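PDB 2Z72: protein-tyrosine-phosphatase from Shewanella sp., which catalyses the removal of phosphate from tyrosine residues as a cold-active, zinc-containing enzyme of the calcineurin-like phosphoesterase family. Local coordinates for residues Y24-N29 with D167-L172; S56-Q61 with Q135-G140. All coordinates share one frame; numbering follows the deposited sequence.

Both contacts fasten the N-terminal part of the chain to helices of the phosphoesterase region, but they share no secondary-structure element. Interaction 1 sets strand 22-27, the middle strand of the small antiparallel sheet, against the short helix 166-172; it is partly buried and almost wholly apolar. Interaction 2 lies at the surface, where the loop between strands 53-54 and 66-67 meets the C-terminal end of helix 122-138, and it relies on charge, hydrogen bonds and water. Along the chain, interaction 2 is nested inside the loop that interaction 1 closes. Their centres are about 29 Å apart, and the two do not touch.

Interaction 1: residues Y24-N29 with D167-L172; sequences YWICDN and DIATTL
I26, on the middle strand of the N-terminal three-stranded sheet, meets I168, A169 and L172 on one side of helix 166-172. Strand 24-27 and helix 167-172 run at 125° to each other, their axes 9.3 Å apart at closest approach, and no hydrogen bond joins them. The contact is helix-on-sheet packing, carried mainly by aliphatic groups.

I26 was refined in two conformers. In the one described here its branches divide the work. CG2 meets CG2 of I168 branch to branch at 3.6 Å, while CG1 lies 4.1 Å from CB of A169. That CG1 branch continues to CD1, which reaches CD1 of L172 at 3.9 Å. I26 CG1 is anti to the carbonyl carbon (chi1 -52°), which sets CG2 against I168 and CG1 against A169; chi2 (-49°) then turns CD1 toward L172. The neighbouring strands touch the helix too: A169 also rests on D9 and Y12 of strand 8-14, and L172 on R30 of strand 30-35.

Contacts between aliphatic and polar groups come at the tight hairpin turn, where D28 and N29 both have left-handed backbone angles. The N29 side chain crosses that of I168 at about a right angle, its OD1 3.7 Å from I168 CG2. That oxygen is occupied by the backbone N of E7. Separately, L172 CD1 sits 3.5 Å from the backbone carbonyl O of N29. An alanine in place of I168 would be likely to leave a gap beside I26 CG2 and the N29 amide, which would both lose the aliphatic surface they rest on.

With no hydrogen bond crossing between strand and helix, what holds these two elements together is fit of shape and burial of methyl groups, not directional bonding.

Interaction 2: residues S56-Q61 with Q135-G140; sequences SSEIKQ and QARDAG
E58 and Q61, the two ends of a type I beta turn closed by Q61 N to E58 O at 3.1 Å, both reach R137 on the last turn of helix 122-138, with the CA atoms of I59 and R137 8.1 Å apart. That helix finishes in a Schellman motif, G140 taking the positive phi, and the contact joins a surface loop to this C-terminal end.

R137 is extended, its CG anti to the backbone N (chi1 -174°), which carries the guanidinium across to the turn. There NH1 and NH2 grip one atom end-on: Q61 OE1, at 2.8 Å from NH1 and 2.9 Å from NH2. The oxygen lies in the guanidinium plane, yet the amide is turned 57° from that plane, and both nitrogens come from the same face of the amide.

E58 was refined in two conformers; in the one described here its side chain lies over the guanidinium. CB sits over the centre of that face, 3.4 Å from the plane, and the extended chain brings OE2 to 3.2 Å from R137 NE. In this conformer the salt bridge is one of charge alone, since OE2 lies well out of the guanidinium plane and no N-H points at it. OE2 instead accepts hydrogen bonds from Q134 NE2 and from a water.

D138 adds a second carboxylate, its OD2 4.0 Å from E58 OE2. The positive charge of R137, beside E58 OE2, would probably ease that repulsion. A second water donates to D138 OD2 at 2.6 Å and, weakly, to E58 OE1.

Interaction 1: residues Y24-N29 with D167-L172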
ATOM      1  N   TYR A  24      -2.318 -14.726 -17.142  1.00  9.51           N
ATOM      2  CA  TYR A  24      -3.225 -14.155 -18.098  1.00  9.43           C
ATOM      3  C   TYR A  24      -2.725 -12.754 -18.476  1.00  9.11           C
ATOM      4  O   TYR A  24      -2.500 -11.932 -17.579  1.00  9.74           O
ATOM      5  CB  TYR A  24      -4.631 -14.070 -17.554  1.00 10.54           C
ATOM      6  CG  TYR A  24      -5.279 -15.389 -17.271  1.00 10.83           C
ATOM      7  CD1 TYR A  24      -5.375 -15.922 -15.998  1.00 22.60           C
ATOM      8  CD2 TYR A  24      -5.795 -16.171 -18.230  1.00 13.06           C
ATOM      9  CE1 TYR A  24      -5.979 -17.134 -15.774  1.00 23.17           C
ATOM     10  CE2 TYR A  24      -6.385 -17.404 -18.003  1.00 12.15           C
ATOM     11  CZ  TYR A  24      -6.476 -17.886 -16.783  1.00 15.58           C
ATOM     12  OH  TYR A  24      -7.046 -19.087 -16.541  1.00 24.84           O
ATOM     13  N   TRP A  25      -2.609 -12.481 -19.761  1.00 11.55           N
ATOM     14  CA  TRP A  25      -2.079 -11.245 -20.296  1.00 10.61           C
ATOM     15  C   TRP A  25      -3.086 -10.665 -21.248  1.00 10.63           C
ATOM     16  O   TRP A  25      -3.628 -11.392 -22.116  1.00 12.68           O
ATOM     17  CB  TRP A  25      -0.789 -11.464 -21.064  1.00 11.47           C
ATOM     18  CG  TRP A  25       0.251 -12.264 -20.360  1.00 11.05           C
ATOM     19  CD1 TRP A  25       0.312 -13.630 -20.285  1.00 11.25           C
ATOM     20  CD2 TRP A  25       1.389 -11.823 -19.632  1.00 11.10           C
ATOM     21  NE1 TRP A  25       1.372 -14.040 -19.574  1.00 12.06           N
ATOM     22  CE2 TRP A  25       2.088 -12.962 -19.146  1.00 10.89           C
ATOM     23  CE3 TRP A  25       1.915 -10.558 -19.336  1.00 11.36           C
ATOM     24  CZ2 TRP A  25       3.259 -12.845 -18.387  1.00 12.08           C
ATOM     25  CZ3 TRP A  25       3.083 -10.461 -18.589  1.00 11.88           C
ATOM     26  CH2 TRP A  25       3.759 -11.612 -18.110  1.00 11.94           C
ATOM     27  N   ILE A  26      -3.359  -9.365 -21.126  1.00  9.91           N
ATOM     28  CA  ILE A  26      -4.106  -8.642 -22.151  1.00 11.23           C
ATOM     29  C   ILE A  26      -3.103  -7.974 -23.074  1.00 12.27           C
ATOM     30  O   ILE A  26      -2.346  -7.117 -22.645  1.00 13.01           O
ATOM     31  CB  ILE A  26      -5.043  -7.582 -21.552  0.65 12.45           C
ATOM     32  CG1 ILE A  26      -5.923  -8.152 -20.486  0.65 11.85           C
ATOM     33  CG2 ILE A  26      -5.866  -6.944 -22.669  0.65 14.80           C
ATOM     34  CD1 ILE A  26      -6.652  -9.440 -20.850  0.65 15.64           C
ATOM     35  N   CYS A  27      -3.059  -8.448 -24.323  1.00 15.37           N
ATOM     36  CA  CYS A  27      -2.091  -7.962 -25.306  1.00 16.91           C
ATOM     37  C   CYS A  27      -2.865  -7.476 -26.525  1.00 16.59           C
ATOM     38  O   CYS A  27      -3.447  -8.288 -27.248  1.00 15.87           O
ATOM     39  CB  CYS A  27      -1.126  -9.085 -25.672  1.00 17.98           C
ATOM     40  SG  CYS A  27      -0.363  -9.912 -24.292  1.00 23.00           S
ATOM     41  N   ASP A  28      -2.948  -6.182 -26.757  1.00 20.45           N
ATOM     42  CA  ASP A  28      -3.683  -5.624 -27.912  1.00 20.95           C
ATOM     43  C   ASP A  28      -5.120  -6.080 -27.876  1.00 19.56           C
ATOM     44  O   ASP A  28      -5.660  -6.480 -28.938  1.00 21.47           O
ATOM     45  CB  ASP A  28      -3.028  -6.040 -29.208  1.00 20.95           C
ATOM     46  CG  ASP A  28      -3.207  -5.107 -30.390  1.00 23.35           C
ATOM     47  OD1 ASP A  28      -3.674  -3.959 -30.297  1.00 26.71           O
ATOM     48  OD2 ASP A  28      -2.815  -5.626 -31.457  1.00 31.34           O
ATOM     49  N   ASN A  29      -5.777  -5.987 -26.762  1.00 17.42           N
ATOM     50  CA  ASN A  29      -7.185  -6.303 -26.572  1.00 17.95           C
ATOM     51  C   ASN A  29      -7.531  -7.774 -26.847  1.00 16.33           C
ATOM     52  O   ASN A  29      -8.694  -8.106 -27.073  1.00 20.78           O
ATOM     53  CB  ASN A  29      -8.178  -5.425 -27.322  1.00 21.10           C
ATOM     54  CG  ASN A  29      -8.493  -4.124 -26.587  1.00 22.91           C
ATOM     55  OD1 ASN A  29      -7.903  -3.844 -25.534  1.00 22.68           O
ATOM     56  ND2 ASN A  29      -9.373  -3.299 -27.150  1.00 27.57           N
ATOM     57  N   ASP A 167     -12.185  -3.064 -17.730  1.00  9.83           N
ATOM     58  CA  ASP A 167     -13.289  -3.887 -18.288  1.00  9.93           C
ATOM     59  C   ASP A 167     -12.787  -4.849 -19.384  1.00 10.83           C
ATOM     60  O   ASP A 167     -13.436  -5.845 -19.654  1.00 12.29           O
ATOM     61  CB  ASP A 167     -14.408  -2.983 -18.872  1.00 11.01           C
ATOM     62  CG  ASP A 167     -15.199  -2.182 -17.923  1.00 12.93           C
ATOM     63  OD1 ASP A 167     -16.039  -1.345 -18.344  1.00 16.35           O
ATOM     64  OD2 ASP A 167     -15.040  -2.370 -16.694  1.00 13.41           O
ATOM     65  N   ILE A 168     -11.687  -4.521 -20.038  1.00 10.54           N
ATOM     66  CA  ILE A 168     -11.122  -5.430 -21.015  1.00 12.27           C
ATOM     67  C   ILE A 168     -10.706  -6.715 -20.325  1.00 11.23           C
ATOM     68  O   ILE A 168     -11.085  -7.844 -20.685  1.00 11.35           O
ATOM     69  CB  ILE A 168      -9.966  -4.780 -21.828  1.00 13.38           C
ATOM     70  CG1 ILE A 168     -10.378  -3.541 -22.627  1.00 15.96           C
ATOM     71  CG2 ILE A 168      -9.329  -5.833 -22.744  1.00 14.91           C
ATOM     72  CD1 ILE A 168     -11.443  -3.864 -23.653  1.00 24.36           C
ATOM     73  N   ALA A 169      -9.925  -6.608 -19.236  1.00 10.57           N
ATOM     74  CA  ALA A 169      -9.463  -7.788 -18.517  1.00 10.20           C
ATOM     75  C   ALA A 169     -10.639  -8.563 -17.961  1.00 10.08           C
ATOM     76  O   ALA A 169     -10.649  -9.803 -18.055  1.00 11.21           O
ATOM     77  CB  ALA A 169      -8.518  -7.365 -17.409  1.00 11.35           C
ATOM     78  N   THR A 170     -11.623  -7.906 -17.361  1.00 10.64           N
ATOM     79  CA  THR A 170     -12.727  -8.672 -16.778  1.00 10.65           C
ATOM     80  C   THR A 170     -13.548  -9.381 -17.837  1.00 11.32           C
ATOM     81  O   THR A 170     -14.035 -10.484 -17.608  1.00 12.84           O
ATOM     82  CB  THR A 170     -13.612  -7.815 -15.851  1.00 11.83           C
ATOM     83  OG1 THR A 170     -14.082  -6.653 -16.548  1.00 14.16           O
ATOM     84  CG2 THR A 170     -12.816  -7.337 -14.665  1.00 12.53           C
ATOM     85  N   THR A 171     -13.696  -8.771 -19.004  1.00 11.74           N
ATOM     86  CA  THR A 171     -14.432  -9.447 -20.120  1.00 13.24           C
ATOM     87  C   THR A 171     -13.604 -10.599 -20.626  1.00 12.27           C
ATOM     88  O   THR A 171     -14.102 -11.735 -20.754  1.00 14.64           O
ATOM     89  CB  THR A 171     -14.757  -8.434 -21.213  1.00 13.91           C
ATOM     90  OG1 THR A 171     -15.678  -7.469 -20.692  1.00 16.91           O
ATOM     91  CG2 THR A 171     -15.521  -9.151 -22.347  1.00 19.67           C
ATOM     92  N   LEU A 172     -12.336 -10.389 -20.960  1.00 12.42           N
ATOM     93  CA  LEU A 172     -11.531 -11.430 -21.612  1.00 12.26           C
ATOM     94  C   LEU A 172     -11.186 -12.590 -20.713  1.00 13.19           C
ATOM     95  O   LEU A 172     -11.181 -13.722 -21.164  1.00 14.75           O
ATOM     96  CB  LEU A 172     -10.263 -10.819 -22.202  1.00 14.75           C
ATOM     97  CG  LEU A 172     -10.493  -9.872 -23.374  1.00 15.20           C
ATOM     98  CD1 LEU A 172      -9.181  -9.267 -23.809  1.00 18.14           C
ATOM     99  CD2 LEU A 172     -11.149 -10.600 -24.573  1.00 30.12           C
TER

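Interaction 2: residues S56-Q61 with Q135-G140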
ATOM      1  N   SER A  56       7.931 -15.260  -5.817  0.53 10.79           N
ATOM      2  CA  SER A  56       8.675 -15.329  -4.565  0.53 11.24           C
ATOM      3  C   SER A  56       8.228 -16.499  -3.733  0.53 10.20           C
ATOM      4  O   SER A  56       7.029 -16.700  -3.603  0.53 11.95           O
ATOM      5  CB  SER A  56       8.300 -14.035  -3.825  0.53 12.28           C
ATOM      6  OG  SER A  56       9.235 -13.702  -2.841  0.53 19.05           O
ATOM      7  N   SER A  57       9.133 -17.197  -3.095  0.57 10.84           N
ATOM      8  CA  SER A  57       8.843 -18.222  -2.118  0.57 15.46           C
ATOM      9  C   SER A  57       8.808 -17.671  -0.701  0.57 13.08           C
ATOM     10  O   SER A  57       8.654 -18.455   0.231  0.57 17.73           O
ATOM     11  CB  SER A  57       9.896 -19.352  -2.264  0.57 17.68           C
ATOM     12  OG  SER A  57      11.196 -18.874  -1.915  0.57 30.53           O
ATOM     13  N   GLU A  58       8.990 -16.416  -0.337  0.64 12.37           N
ATOM     14  CA  GLU A  58       9.112 -15.774   0.940  0.64 15.88           C
ATOM     15  C   GLU A  58       8.139 -14.599   1.181  0.64 11.82           C
ATOM     16  O   GLU A  58       7.709 -14.524   2.335  0.64 11.59           O
ATOM     17  CB  GLU A  58      10.519 -15.174   1.189  0.64 21.82           C
ATOM     18  CG  GLU A  58      11.725 -15.885   0.663  0.64 17.88           C
ATOM     19  CD  GLU A  58      13.069 -15.246   0.679  0.64 24.36           C
ATOM     20  OE1 GLU A  58      14.149 -15.863   0.468  0.64 32.99           O
ATOM     21  OE2 GLU A  58      13.222 -14.030   0.880  0.64 18.50           O
ATOM     22  N   ILE A  59       7.778 -13.671   0.276  1.00 12.09           N
ATOM     23  CA  ILE A  59       7.162 -12.406   0.625  1.00 10.56           C
ATOM     24  C   ILE A  59       5.673 -12.511   0.902  1.00 10.21           C
ATOM     25  O   ILE A  59       5.078 -11.528   1.304  1.00 11.18           O
ATOM     26  CB  ILE A  59       7.418 -11.312  -0.437  1.00  9.97           C
ATOM     27  CG1 ILE A  59       6.774 -11.697  -1.767  1.00 11.47           C
ATOM     28  CG2 ILE A  59       8.879 -11.070  -0.583  1.00 12.94           C
ATOM     29  CD1 ILE A  59       6.866 -10.619  -2.832  1.00 11.19           C
ATOM     30  N   LYS A  60       5.089 -13.706   0.711  1.00  9.40           N
ATOM     31  CA  LYS A  60       3.723 -13.931   1.140  1.00  9.74           C
ATOM     32  C   LYS A  60       3.649 -14.407   2.599  1.00  9.76           C
ATOM     33  O   LYS A  60       2.535 -14.624   3.107  1.00 10.74           O
ATOM     34  CB  LYS A  60       2.956 -14.872   0.221  1.00 11.10           C
ATOM     35  CG  LYS A  60       2.996 -14.417  -1.242  1.00 12.37           C
ATOM     36  CD  LYS A  60       2.103 -15.148  -2.230  1.00 14.53           C
ATOM     37  CE  LYS A  60       2.613 -16.517  -2.462  1.00 15.34           C
ATOM     38  NZ  LYS A  60       1.850 -17.283  -3.534  1.00 12.61           N
ATOM     39  N   GLN A  61       4.765 -14.508   3.300  1.00  9.68           N
ATOM     40  CA  GLN A  61       4.754 -14.781   4.740  1.00  9.51           C
ATOM     41  C   GLN A  61       4.208 -13.565   5.479  1.00  8.81           C
ATOM     42  O   GLN A  61       4.582 -12.437   5.199  1.00  9.48           O
ATOM     43  CB  GLN A  61       6.167 -15.099   5.169  1.00 11.08           C
ATOM     44  CG  GLN A  61       6.759 -16.357   4.620  1.00 12.12           C
ATOM     45  CD  GLN A  61       8.258 -16.533   4.852  1.00 16.20           C
ATOM     46  OE1 GLN A  61       8.924 -15.612   5.363  1.00 18.08           O
ATOM     47  NE2 GLN A  61       8.760 -17.643   4.380  1.00 24.77           N
ATOM     48  N   GLN A 135      13.160  -7.695  -3.122  1.00  8.63           N
ATOM     49  CA  GLN A 135      14.473  -7.105  -3.156  1.00  8.93           C
ATOM     50  C   GLN A 135      14.880  -6.477  -1.805  1.00  8.99           C
ATOM     51  O   GLN A 135      16.041  -6.585  -1.414  1.00  9.96           O
ATOM     52  CB  GLN A 135      14.544  -6.035  -4.255  1.00  9.86           C
ATOM     53  CG  GLN A 135      14.442  -6.629  -5.664  1.00 10.57           C
ATOM     54  CD  GLN A 135      14.408  -5.549  -6.720  1.00 11.59           C
ATOM     55  OE1 GLN A 135      14.104  -4.390  -6.426  1.00 10.97           O
ATOM     56  NE2 GLN A 135      14.739  -5.915  -7.959  1.00 13.89           N
ATOM     57  N   ALA A 136      13.915  -5.831  -1.152  1.00  8.45           N
ATOM     58  CA  ALA A 136      14.194  -5.216   0.143  1.00  8.73           C
ATOM     59  C   ALA A 136      14.595  -6.326   1.138  1.00  9.67           C
ATOM     60  O   ALA A 136      15.586  -6.193   1.837  1.00 10.42           O
ATOM     61  CB  ALA A 136      13.026  -4.424   0.629  1.00  9.88           C
ATOM     62  N   ARG A 137      13.835  -7.408   1.155  1.00  9.59           N
ATOM     63  CA  ARG A 137      14.170  -8.518   2.034  1.00 10.75           C
ATOM     64  C   ARG A 137      15.548  -9.041   1.760  1.00 11.26           C
ATOM     65  O   ARG A 137      16.321  -9.302   2.680  1.00 12.36           O
ATOM     66  CB  ARG A 137      13.080  -9.614   1.920  1.00 11.47           C
ATOM     67  CG  ARG A 137      13.253 -10.743   2.891  1.00 13.18           C
ATOM     68  CD  ARG A 137      12.063 -11.661   2.956  1.00 13.54           C
ATOM     69  NE  ARG A 137      12.331 -12.875   3.717  1.00 16.94           N
ATOM     70  CZ  ARG A 137      11.384 -13.655   4.200  1.00 15.60           C
ATOM     71  NH1 ARG A 137      10.099 -13.365   4.070  1.00 17.61           N
ATOM     72  NH2 ARG A 137      11.681 -14.767   4.866  1.00 18.73           N
ATOM     73  N   ASP A 138      15.900  -9.226   0.487  1.00 10.89           N
ATOM     74  CA  ASP A 138      17.233  -9.727   0.135  1.00 12.01           C
ATOM     75  C   ASP A 138      18.318  -8.801   0.609  1.00 12.77           C
ATOM     76  O   ASP A 138      19.439  -9.279   0.869  1.00 16.87           O
ATOM     77  CB  ASP A 138      17.354  -9.897  -1.377  1.00 14.61           C
ATOM     78  CG  ASP A 138      16.515 -11.096  -1.853  1.00 18.29           C
ATOM     79  OD1 ASP A 138      16.290 -11.110  -3.112  1.00 30.67           O
ATOM     80  OD2 ASP A 138      16.071 -11.965  -1.116  1.00 27.31           O
ATOM     81  N   ALA A 139      18.095  -7.504   0.690  1.00 11.45           N
ATOM     82  CA  ALA A 139      19.041  -6.508   1.187  1.00 11.92           C
ATOM     83  C   ALA A 139      19.011  -6.390   2.698  1.00 11.80           C
ATOM     84  O   ALA A 139      19.802  -5.574   3.229  1.00 14.65           O
ATOM     85  CB  ALA A 139      18.687  -5.195   0.525  1.00 13.05           C
ATOM     86  N   GLY A 140      18.157  -7.115   3.404  1.00 11.72           N
ATOM     87  CA  GLY A 140      18.091  -6.873   4.835  1.00 12.49           C
ATOM     88  C   GLY A 140      17.188  -5.759   5.310  1.00 10.77           C
ATOM     89  O   GLY A 140      17.180  -5.436   6.480  1.00 12.27           O
TER
HETATM   90  O   HOH W   1      15.674 -12.703   1.180  1.00 28.33           O
HETATM   91  O   HOH W   2      16.010 -14.374  -1.993  1.00 47.40           O